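Local coordinates for protein ALDH21) (Physcomitrella patens subsp. patens, PDB 5MZ5) that oxidises succinic semialdehyde to succinate with NADP(+) as cofactor, as an aldehyde dehydrogenase found in lower plants and some vascular plants, at residues L104-A109 / H229-L234; Y155-P160 / G172-F177; S220-G225 / F239-V244. All coordinates share one frame; numbering follows the deposited sequence.

Interaction 1. Residues L104-A109 / H229-L234; sequences LEKVVA and HKIEEL
K106 lays the carbon part of its side chain over I231 before its amino group goes on to two glutamates. The two side chains run alongside each other, pointing opposite ways: K106 CB sits 3.8 Å from I231 CD1, and further out K106 CD lies beside the other branch of the isoleucine, 4.0 Å from I231 CG2. With CG anti to the carbonyl carbon (chi1 -79°) and every later torsion close to extended, the lysine spans the gap from the helix to the loop. At the far end K106 NZ makes its tightest bond to E233 OE1, at 2.9 Å, using the syn lone pair of that oxygen. A weak bond of 3.3 Å from K106 NZ to E233 OE2 means that both carboxylate oxygens face the ammonium. E232 supplies the second charge, again through a weak bond, 3.2 Å from K106 NZ to E232 OE1. Both glutamates bend at chi2 and cross the lysine at about a right angle. K106 NZ serves both carboxylates, which makes the three residues one salt-bridge network. Two carboxylates gathered at one ammonium would be expected to keep the lysine charged. Closer to the helix backbone the contact turns apolar and buried: V107 CG2 meets I231 CD1 at 3.8 Å, the tip of the isoleucine lying near both K106 CB and the valine methyl. Beyond the two segments, V107 also packs on F144 of helix 130-151 and on helix 219-229, while I231 reaches V103 on helix 97-113. Residues I231 to L234 form a type I beta turn, which carries both glutamates. This is packing of helix 97-113 against the connection that leaves helix 219-229 for strand 239-241, on the outer helical layer of the Rossmann-type cofactor domain of an aldehyde dehydrogenase.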
loop_
_atom_site.group_PDB
_atom_site.type_symbol
_atom_site.label_atom_id
_atom_site.label_comp_id
_atom_site.label_asym_id
_atom_site.label_seq_id
_atom_site.Cartn_x
_atom_site.Cartn_y
_atom_site.Cartn_z
ATOM N N LEU A 104 13.501 -7.491 -19.869
ATOM C CA LEU A 104 14.376 -7.308 -18.711
ATOM C C LEU A 104 15.069 -8.598 -18.272
ATOM O O LEU A 104 16.234 -8.556 -17.888
ATOM C CB LEU A 104 13.602 -6.637 -17.554
ATOM C CG LEU A 104 13.086 -5.237 -17.847
ATOM C CD1 LEU A 104 11.906 -4.889 -17.001
ATOM C CD2 LEU A 104 14.202 -4.190 -17.740
ATOM N N GLU A 105 14.371 -9.741 -18.371
ATOM C CA GLU A 105 14.931 -11.048 -18.025
ATOM C C GLU A 105 15.973 -11.484 -19.051
ATOM O O GLU A 105 16.950 -12.147 -18.684
ATOM C CB GLU A 105 13.834 -12.114 -17.881
ATOM C CG GLU A 105 12.976 -11.914 -16.645
ATOM C CD GLU A 105 11.897 -12.962 -16.450
ATOM O OE1 GLU A 105 11.218 -13.338 -17.434
ATOM O OE2 GLU A 105 11.721 -13.398 -15.293
ATOM N N LYS A 106 15.764 -11.113 -20.330
ATOM C CA LYS A 106 16.706 -11.412 -21.404
ATOM C C LYS A 106 17.986 -10.585 -21.228
ATOM O O LYS A 106 19.063 -11.076 -21.523
ATOM C CB LYS A 106 16.072 -11.206 -22.790
ATOM C CG LYS A 106 15.182 -12.363 -23.201
ATOM C CD LYS A 106 14.494 -12.089 -24.536
ATOM C CE LYS A 106 13.551 -13.212 -24.903
ATOM N NZ LYS A 106 13.266 -13.244 -26.363
ATOM N N VAL A 107 17.866 -9.346 -20.692
ATOM C CA VAL A 107 19.015 -8.485 -20.393
ATOM C C VAL A 107 19.819 -9.140 -19.238
ATOM O O VAL A 107 21.034 -9.253 -19.348
ATOM C CB VAL A 107 18.608 -7.008 -20.067
ATOM C CG1 VAL A 107 19.819 -6.174 -19.650
ATOM C CG2 VAL A 107 17.903 -6.362 -21.248
ATOM N N VAL A 108 19.123 -9.601 -18.172
ATOM C CA VAL A 108 19.719 -10.298 -17.018
ATOM C C VAL A 108 20.560 -11.512 -17.497
ATOM O O VAL A 108 21.734 -11.617 -17.123
ATOM C CB VAL A 108 18.643 -10.694 -15.964
ATOM C CG1 VAL A 108 19.188 -11.678 -14.927
ATOM C CG2 VAL A 108 18.061 -9.461 -15.279
ATOM N N ALA A 109 19.978 -12.358 -18.380
ATOM C CA ALA A 109 20.607 -13.551 -18.954
ATOM C C ALA A 109 21.856 -13.223 -19.783
ATOM O O ALA A 109 22.873 -13.910 -19.652
ATOM C CB ALA A 109 19.602 -14.340 -19.792
ATOM N N HIS A 229 19.180 -4.721 -28.798
ATOM C CA HIS A 229 18.990 -4.883 -30.237
ATOM C C HIS A 229 18.518 -6.296 -30.615
ATOM O O HIS A 229 17.718 -6.438 -31.527
ATOM C CB HIS A 229 20.296 -4.509 -30.982
ATOM C CG HIS A 229 20.321 -4.938 -32.417
ATOM N ND1 HIS A 229 19.431 -4.405 -33.355
ATOM C CD2 HIS A 229 21.087 -5.872 -33.027
ATOM C CE1 HIS A 229 19.692 -5.029 -34.493
ATOM N NE2 HIS A 229 20.683 -5.914 -34.349
ATOM N N LYS A 230 19.001 -7.332 -29.909
ATOM C CA LYS A 230 18.660 -8.735 -30.160
ATOM C C LYS A 230 17.325 -9.159 -29.522
ATOM O O LYS A 230 16.911 -10.299 -29.712
ATOM C CB LYS A 230 19.805 -9.653 -29.667
ATOM C CG LYS A 230 21.149 -9.448 -30.388
ATOM C CD LYS A 230 22.310 -10.250 -29.728
ATOM C CE LYS A 230 22.836 -9.670 -28.423
ATOM N NZ LYS A 230 24.103 -10.307 -27.971
ATOM N N ILE A 231 16.642 -8.258 -28.776
ATOM C CA ILE A 231 15.385 -8.609 -28.104
ATOM C C ILE A 231 14.171 -8.217 -28.970
ATOM O O ILE A 231 13.825 -7.038 -29.090
ATOM C CB ILE A 231 15.324 -8.080 -26.641
ATOM C CG1 ILE A 231 16.517 -8.632 -25.819
ATOM C CG2 ILE A 231 13.972 -8.431 -25.984
ATOM C CD1 ILE A 231 16.775 -7.932 -24.495
ATOM N N GLU A 232 13.526 -9.247 -29.543
ATOM C CA GLU A 232 12.379 -9.174 -30.452
ATOM C C GLU A 232 11.124 -8.553 -29.827
ATOM O O GLU A 232 10.397 -7.862 -30.539
ATOM C CB GLU A 232 12.075 -10.552 -31.080
ATOM C CG GLU A 232 11.811 -11.678 -30.077
ATOM C CD GLU A 232 12.993 -12.543 -29.663
ATOM O OE1 GLU A 232 14.019 -11.998 -29.190
ATOM O OE2 GLU A 232 12.869 -13.784 -29.771
ATOM N N GLU A 233 10.878 -8.786 -28.509
ATOM C CA GLU A 233 9.737 -8.249 -27.745
ATOM C C GLU A 233 9.750 -6.717 -27.684
ATOM O O GLU A 233 8.693 -6.101 -27.550
ATOM C CB GLU A 233 9.737 -8.776 -26.296
ATOM C CG GLU A 233 9.318 -10.225 -26.124
ATOM C CD GLU A 233 10.432 -11.251 -26.108
ATOM O OE1 GLU A 233 11.501 -10.998 -26.712
ATOM O OE2 GLU A 233 10.214 -12.335 -25.522
ATOM N N LEU A 234 10.943 -6.111 -27.754
ATOM C CA LEU A 234 11.094 -4.667 -27.677
ATOM C C LEU A 234 10.776 -4.005 -29.021
ATOM O O LEU A 234 11.444 -4.305 -30.003
ATOM C CB LEU A 234 12.499 -4.315 -27.148
ATOM C CG LEU A 234 12.683 -2.953 -26.479
ATOM C CD1 LEU A 234 11.764 -2.787 -25.250
ATOM C CD2 LEU A 234 14.136 -2.755 -26.097
#

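Interaction 2. Residues Y155-P160 / G172-F177; sequences YGEHIP and GIVKKF
Four backbone hydrogen bonds join E157 and I159 to V174 and G172. In the first pair V174 N gives a nearly straight bond (170°) to E157 O at 2.8 Å, and E157 N answers to V174 O at 2.9 Å. I159 and G172 pair likewise, I159 N to G172 O at 2.8 Å. Past the regular pairing a water accepts from K176 N and donates weakly to Y155 O. H158 and I173 form the intervening non-hydrogen-bonded pair. With CG anti to the backbone N (chi1 -175°), the imidazole has G172 O over one face, towards its rim, 3.6 Å from H158 CD2, and I173 CG1 at its edge; H158 NE2 is hydrogen-bonded to Q171 OE1. An alanine in place of this histidine is likely to leave that amide oxygen without its partner and to open a gap beside I173. On the sheet face carrying E157, I159 CD1 packs against V174 CG2 at 3.7 Å. Strand 502-510 flanks 172-177. Backbone bonds thus set the register of the hairpin, whose outer edge, G156 to H158, carries the sheet antiparallel into the second subunit, while side chains such as K175 reach neighbouring subunits.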
loop_
_atom_site.group_PDB
_atom_site.type_symbol
_atom_site.label_atom_id
_atom_site.label_comp_id
_atom_site.label_asym_id
_atom_site.label_seq_id
_atom_site.Cartn_x
_atom_site.Cartn_y
_atom_site.Cartn_z
ATOM N N TYR A 155 0.742 -1.566 -9.707
ATOM C CA TYR A 155 -0.605 -1.585 -9.146
ATOM C C TYR A 155 -1.276 -0.236 -9.215
ATOM O O TYR A 155 -0.622 0.813 -9.234
ATOM C CB TYR A 155 -0.586 -2.085 -7.680
ATOM C CG TYR A 155 -0.036 -3.485 -7.522
ATOM C CD1 TYR A 155 -0.532 -4.540 -8.281
ATOM C CD2 TYR A 155 0.988 -3.756 -6.616
ATOM C CE1 TYR A 155 -0.035 -5.835 -8.135
ATOM C CE2 TYR A 155 1.481 -5.053 -6.447
ATOM C CZ TYR A 155 0.966 -6.089 -7.211
ATOM O OH TYR A 155 1.461 -7.365 -7.086
ATOM N N GLY A 156 -2.588 -0.282 -9.273
ATOM C CA GLY A 156 -3.410 0.908 -9.229
ATOM C C GLY A 156 -4.307 0.803 -8.012
ATOM O O GLY A 156 -4.218 -0.160 -7.246
ATOM N N GLU A 157 -5.180 1.774 -7.831
ATOM C CA GLU A 157 -6.087 1.737 -6.687
ATOM C C GLU A 157 -7.529 1.767 -7.132
ATOM O O GLU A 157 -7.869 2.391 -8.129
ATOM C CB GLU A 157 -5.911 2.984 -5.794
ATOM C CG GLU A 157 -4.527 3.368 -5.301
ATOM C CD GLU A 157 -4.648 4.588 -4.402
ATOM O OE1 GLU A 157 -4.588 5.729 -4.923
ATOM O OE2 GLU A 157 -4.932 4.393 -3.195
ATOM N N HIS A 158 -8.376 1.156 -6.337
ATOM C CA HIS A 158 -9.802 1.304 -6.415
ATOM C C HIS A 158 -10.129 2.232 -5.227
ATOM O O HIS A 158 -9.822 1.905 -4.080
ATOM C CB HIS A 158 -10.575 -0.004 -6.332
ATOM C CG HIS A 158 -12.018 0.274 -6.540
ATOM N ND1 HIS A 158 -12.856 0.553 -5.471
ATOM C CD2 HIS A 158 -12.674 0.535 -7.692
ATOM C CE1 HIS A 158 -14.014 0.892 -6.011
ATOM N NE2 HIS A 158 -13.949 0.890 -7.346
ATOM N N ILE A 159 -10.641 3.431 -5.518
ATOM C CA ILE A 159 -10.895 4.408 -4.463
ATOM C C ILE A 159 -12.378 4.746 -4.317
ATOM O O ILE A 159 -13.053 5.004 -5.319
ATOM C CB ILE A 159 -10.012 5.707 -4.593
ATOM C CG1 ILE A 159 -10.292 6.504 -5.900
ATOM C CG2 ILE A 159 -8.510 5.393 -4.432
ATOM C CD1 ILE A 159 -9.655 7.969 -5.953
ATOM N N PRO A 160 -12.904 4.771 -3.067
ATOM C CA PRO A 160 -14.285 5.272 -2.888
ATOM C C PRO A 160 -14.214 6.809 -3.022
ATOM O O PRO A 160 -13.239 7.427 -2.572
ATOM C CB PRO A 160 -14.641 4.837 -1.470
ATOM C CG PRO A 160 -13.316 4.778 -0.746
ATOM C CD PRO A 160 -12.232 4.518 -1.767
ATOM N N GLY A 172 -13.749 5.565 -7.965
ATOM C CA GLY A 172 -12.678 5.814 -8.912
ATOM C C GLY A 172 -11.704 4.679 -9.047
ATOM O O GLY A 172 -11.499 3.903 -8.105
ATOM N N ILE A 173 -11.135 4.554 -10.236
ATOM C CA ILE A 173 -10.056 3.613 -10.533
ATOM C C ILE A 173 -8.866 4.497 -10.891
ATOM O O ILE A 173 -8.944 5.277 -11.837
ATOM C CB ILE A 173 -10.385 2.583 -11.651
ATOM C CG1 ILE A 173 -11.543 1.648 -11.217
ATOM C CG2 ILE A 173 -9.103 1.778 -12.034
ATOM C CD1 ILE A 173 -12.253 0.962 -12.364
ATOM N N VAL A 174 -7.797 4.402 -10.098
ATOM C CA VAL A 174 -6.567 5.163 -10.301
ATOM C C VAL A 174 -5.541 4.215 -10.904
ATOM O O VAL A 174 -5.232 3.193 -10.306
ATOM C CB VAL A 174 -6.052 5.819 -8.992
ATOM C CG1 VAL A 174 -4.826 6.681 -9.267
ATOM C CG2 VAL A 174 -7.147 6.644 -8.326
ATOM N N LYS A 175 -5.041 4.542 -12.093
ATOM C CA LYS A 175 -4.083 3.715 -12.815
ATOM C C LYS A 175 -2.921 4.595 -13.273
ATOM O O LYS A 175 -3.079 5.801 -13.424
ATOM C CB LYS A 175 -4.807 3.055 -14.013
ATOM C CG LYS A 175 -4.161 1.830 -14.598
ATOM C CD LYS A 175 -5.192 1.018 -15.354
ATOM C CE LYS A 175 -4.814 0.787 -16.793
ATOM N NZ LYS A 175 -5.752 -0.167 -17.442
ATOM N N LYS A 176 -1.742 3.994 -13.439
ATOM C CA LYS A 176 -0.525 4.686 -13.865
ATOM C C LYS A 176 -0.192 4.341 -15.302
ATOM O O LYS A 176 -0.329 3.190 -15.714
ATOM C CB LYS A 176 0.646 4.387 -12.917
ATOM C CG LYS A 176 0.497 5.040 -11.554
ATOM C CD LYS A 176 1.567 4.554 -10.610
ATOM C CE LYS A 176 1.326 4.989 -9.185
ATOM N NZ LYS A 176 2.019 6.270 -8.886
ATOM N N PHE A 177 0.208 5.352 -16.077
ATOM C CA PHE A 177 0.506 5.202 -17.497
ATOM C C PHE A 177 1.917 5.660 -17.832
ATOM O O PHE A 177 2.395 6.593 -17.193
ATOM C CB PHE A 177 -0.515 6.029 -18.315
ATOM C CG PHE A 177 -1.917 5.472 -18.296
ATOM C CD1 PHE A 177 -2.762 5.701 -17.209
ATOM C CD2 PHE A 177 -2.400 4.724 -19.366
ATOM C CE1 PHE A 177 -4.051 5.151 -17.178
ATOM C CE2 PHE A 177 -3.695 4.193 -19.343
ATOM C CZ PHE A 177 -4.521 4.433 -18.260
HETATM O O HOH W 1 -1.466 1.364 -12.409
#

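Interaction 3. Residues S220-G225 / F239-V244; sequences SALILG and FSILPV
I241 holds CG1 anti to its carbonyl carbon (chi1 -56°) and CG2 anti to its backbone N, so that CD1 runs to the backbone between A221 and G225 while CG2 meets the side chains of A221 and L222. On the longer branch, I241 CD1 stops 3.4 Å from A221 O and 3.6 Å from G225 CA. Glycine gives the methyl room here, since a beta carbon at this position would sit tightly against it. The shorter branch, I241 CG2, meets the methyl of A221 at 3.8 Å from A221 CB. L222 comes alongside, antiparallel to the isoleucine, with L222 CD2 4.0 Å from I241 CG2. F239 has its CG between the backbone N and the carbonyl carbon (chi1 80°), and the ring tip reaches the glycine backbone obliquely, F239 CZ being 3.5 Å from G225 O. No hydrogen bond links the segments; side-chain carbons pack on apolar groups and on the helix backbone, all of it buried. The strand's backbone bonds go to strand 209-212 on one side and to F43 and S46 on the other. Helix and strand run roughly antiparallel, at 150°. Strand 209-212, helix 219-229 and strand 239-241 make a beta-alpha-beta crossover of the Rossmann-type domain, and the nearby S186 and K212 bind NADP(+) in this protein.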
loop_
_atom_site.group_PDB
_atom_site.type_symbol
_atom_site.label_atom_id
_atom_site.label_comp_id
_atom_site.label_asym_id
_atom_site.label_seq_id
_atom_site.Cartn_x
_atom_site.Cartn_y
_atom_site.Cartn_z
ATOM N N SER A 220 29.916 0.659 -22.024
ATOM C CA SER A 220 29.016 -0.087 -21.133
ATOM C C SER A 220 27.583 0.109 -21.585
ATOM O O SER A 220 26.810 -0.861 -21.646
ATOM C CB SER A 220 29.188 0.358 -19.683
ATOM O OG SER A 220 30.445 -0.072 -19.199
ATOM N N ALA A 221 27.244 1.365 -21.943
ATOM C CA ALA A 221 25.929 1.695 -22.474
ATOM C C ALA A 221 25.718 1.051 -23.851
ATOM O O ALA A 221 24.616 0.605 -24.155
ATOM C CB ALA A 221 25.770 3.192 -22.575
ATOM N N LEU A 222 26.781 0.975 -24.663
ATOM C CA LEU A 222 26.712 0.406 -26.002
ATOM C C LEU A 222 26.552 -1.107 -25.974
ATOM O O LEU A 222 25.923 -1.651 -26.873
ATOM C CB LEU A 222 27.898 0.859 -26.884
ATOM C CG LEU A 222 27.916 2.373 -27.240
ATOM C CD1 LEU A 222 29.236 2.755 -27.921
ATOM C CD2 LEU A 222 26.697 2.780 -28.099
ATOM N N ILE A 223 27.082 -1.772 -24.920
ATOM C CA ILE A 223 26.922 -3.203 -24.674
ATOM C C ILE A 223 25.448 -3.454 -24.334
ATOM O O ILE A 223 24.870 -4.388 -24.888
ATOM C CB ILE A 223 27.925 -3.764 -23.609
ATOM C CG1 ILE A 223 29.380 -3.767 -24.164
ATOM C CG2 ILE A 223 27.532 -5.176 -23.147
ATOM C CD1 ILE A 223 30.533 -3.983 -23.051
ATOM N N LEU A 224 24.814 -2.572 -23.514
ATOM C CA LEU A 224 23.374 -2.708 -23.216
ATOM C C LEU A 224 22.555 -2.596 -24.515
ATOM O O LEU A 224 21.643 -3.391 -24.713
ATOM C CB LEU A 224 22.843 -1.747 -22.129
ATOM C CG LEU A 224 23.197 -2.088 -20.669
ATOM C CD1 LEU A 224 22.804 -0.942 -19.721
ATOM C CD2 LEU A 224 22.546 -3.417 -20.198
ATOM N N GLY A 225 22.990 -1.703 -25.409
ATOM C CA GLY A 225 22.433 -1.471 -26.738
ATOM C C GLY A 225 22.494 -2.701 -27.615
ATOM O O GLY A 225 21.495 -3.033 -28.250
ATOM N N PHE A 239 14.434 2.344 -28.369
ATOM C CA PHE A 239 15.657 2.873 -27.790
ATOM C C PHE A 239 16.639 3.375 -28.823
ATOM O O PHE A 239 16.686 2.891 -29.953
ATOM C CB PHE A 239 16.329 1.833 -26.855
ATOM C CG PHE A 239 17.135 0.758 -27.548
ATOM C CD1 PHE A 239 16.515 -0.372 -28.076
ATOM C CD2 PHE A 239 18.509 0.901 -27.722
ATOM C CE1 PHE A 239 17.257 -1.346 -28.751
ATOM C CE2 PHE A 239 19.249 -0.079 -28.390
ATOM C CZ PHE A 239 18.619 -1.191 -28.905
ATOM N N SER A 240 17.452 4.333 -28.384
ATOM C CA SER A 240 18.600 4.880 -29.080
ATOM C C SER A 240 19.640 5.153 -28.007
ATOM O O SER A 240 19.287 5.622 -26.925
ATOM C CB SER A 240 18.253 6.157 -29.832
ATOM O OG SER A 240 17.581 5.848 -31.039
ATOM N N ILE A 241 20.892 4.788 -28.281
ATOM C CA ILE A 241 22.047 5.018 -27.397
ATOM C C ILE A 241 23.117 5.672 -28.275
ATOM O O ILE A 241 23.707 5.012 -29.138
ATOM C CB ILE A 241 22.553 3.761 -26.618
ATOM C CG1 ILE A 241 21.405 3.120 -25.787
ATOM C CG2 ILE A 241 23.794 4.115 -25.718
ATOM C CD1 ILE A 241 21.680 1.751 -25.309
ATOM N N LEU A 242 23.267 6.999 -28.112
ATOM C CA LEU A 242 24.167 7.815 -28.917
ATOM C C LEU A 242 25.142 8.694 -28.097
ATOM O O LEU A 242 24.700 9.652 -27.454
ATOM C CB LEU A 242 23.387 8.737 -29.887
ATOM C CG LEU A 242 22.003 8.338 -30.381
ATOM C CD1 LEU A 242 21.111 9.567 -30.501
ATOM C CD2 LEU A 242 22.091 7.654 -31.744
ATOM N N PRO A 243 26.467 8.421 -28.143
ATOM C CA PRO A 243 27.437 9.361 -27.538
ATOM C C PRO A 243 27.375 10.609 -28.434
ATOM O O PRO A 243 27.371 10.503 -29.667
ATOM C CB PRO A 243 28.782 8.622 -27.656
ATOM C CG PRO A 243 28.422 7.212 -28.074
ATOM C CD PRO A 243 27.165 7.336 -28.852
ATOM N N VAL A 244 27.168 11.766 -27.828
ATOM C CA VAL A 244 26.909 12.987 -28.597
ATOM C C VAL A 244 27.980 14.067 -28.342
ATOM O O VAL A 244 28.510 14.200 -27.222
ATOM C CB VAL A 244 25.433 13.451 -28.307
ATOM C CG1 VAL A 244 25.169 14.895 -28.682
ATOM C CG2 VAL A 244 24.428 12.540 -29.005
#

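How the interactions relate
Interactions 1 and 3 belong to one block of the cofactor-binding domain: both use the helix 219-229 region, and they touch where L234 and H229 meet F239 and where V107 meets L224. Interaction 3 is the core side of that block, without hydrogen bond or charge across it, whereas interaction 1 moves outward to a partly exposed edge of the domain and adds charge to a small apolar base. Interaction 2 stands apart, its centre 30 Å from that of interaction 1 and 35 Å from that of interaction 3. Residues 155-160 and 172-177 are held by backbone hydrogen bonds in a hairpin whose edge strand pairs with another subunit, consistent with the oligomerisation element of aldehyde dehydrogenases.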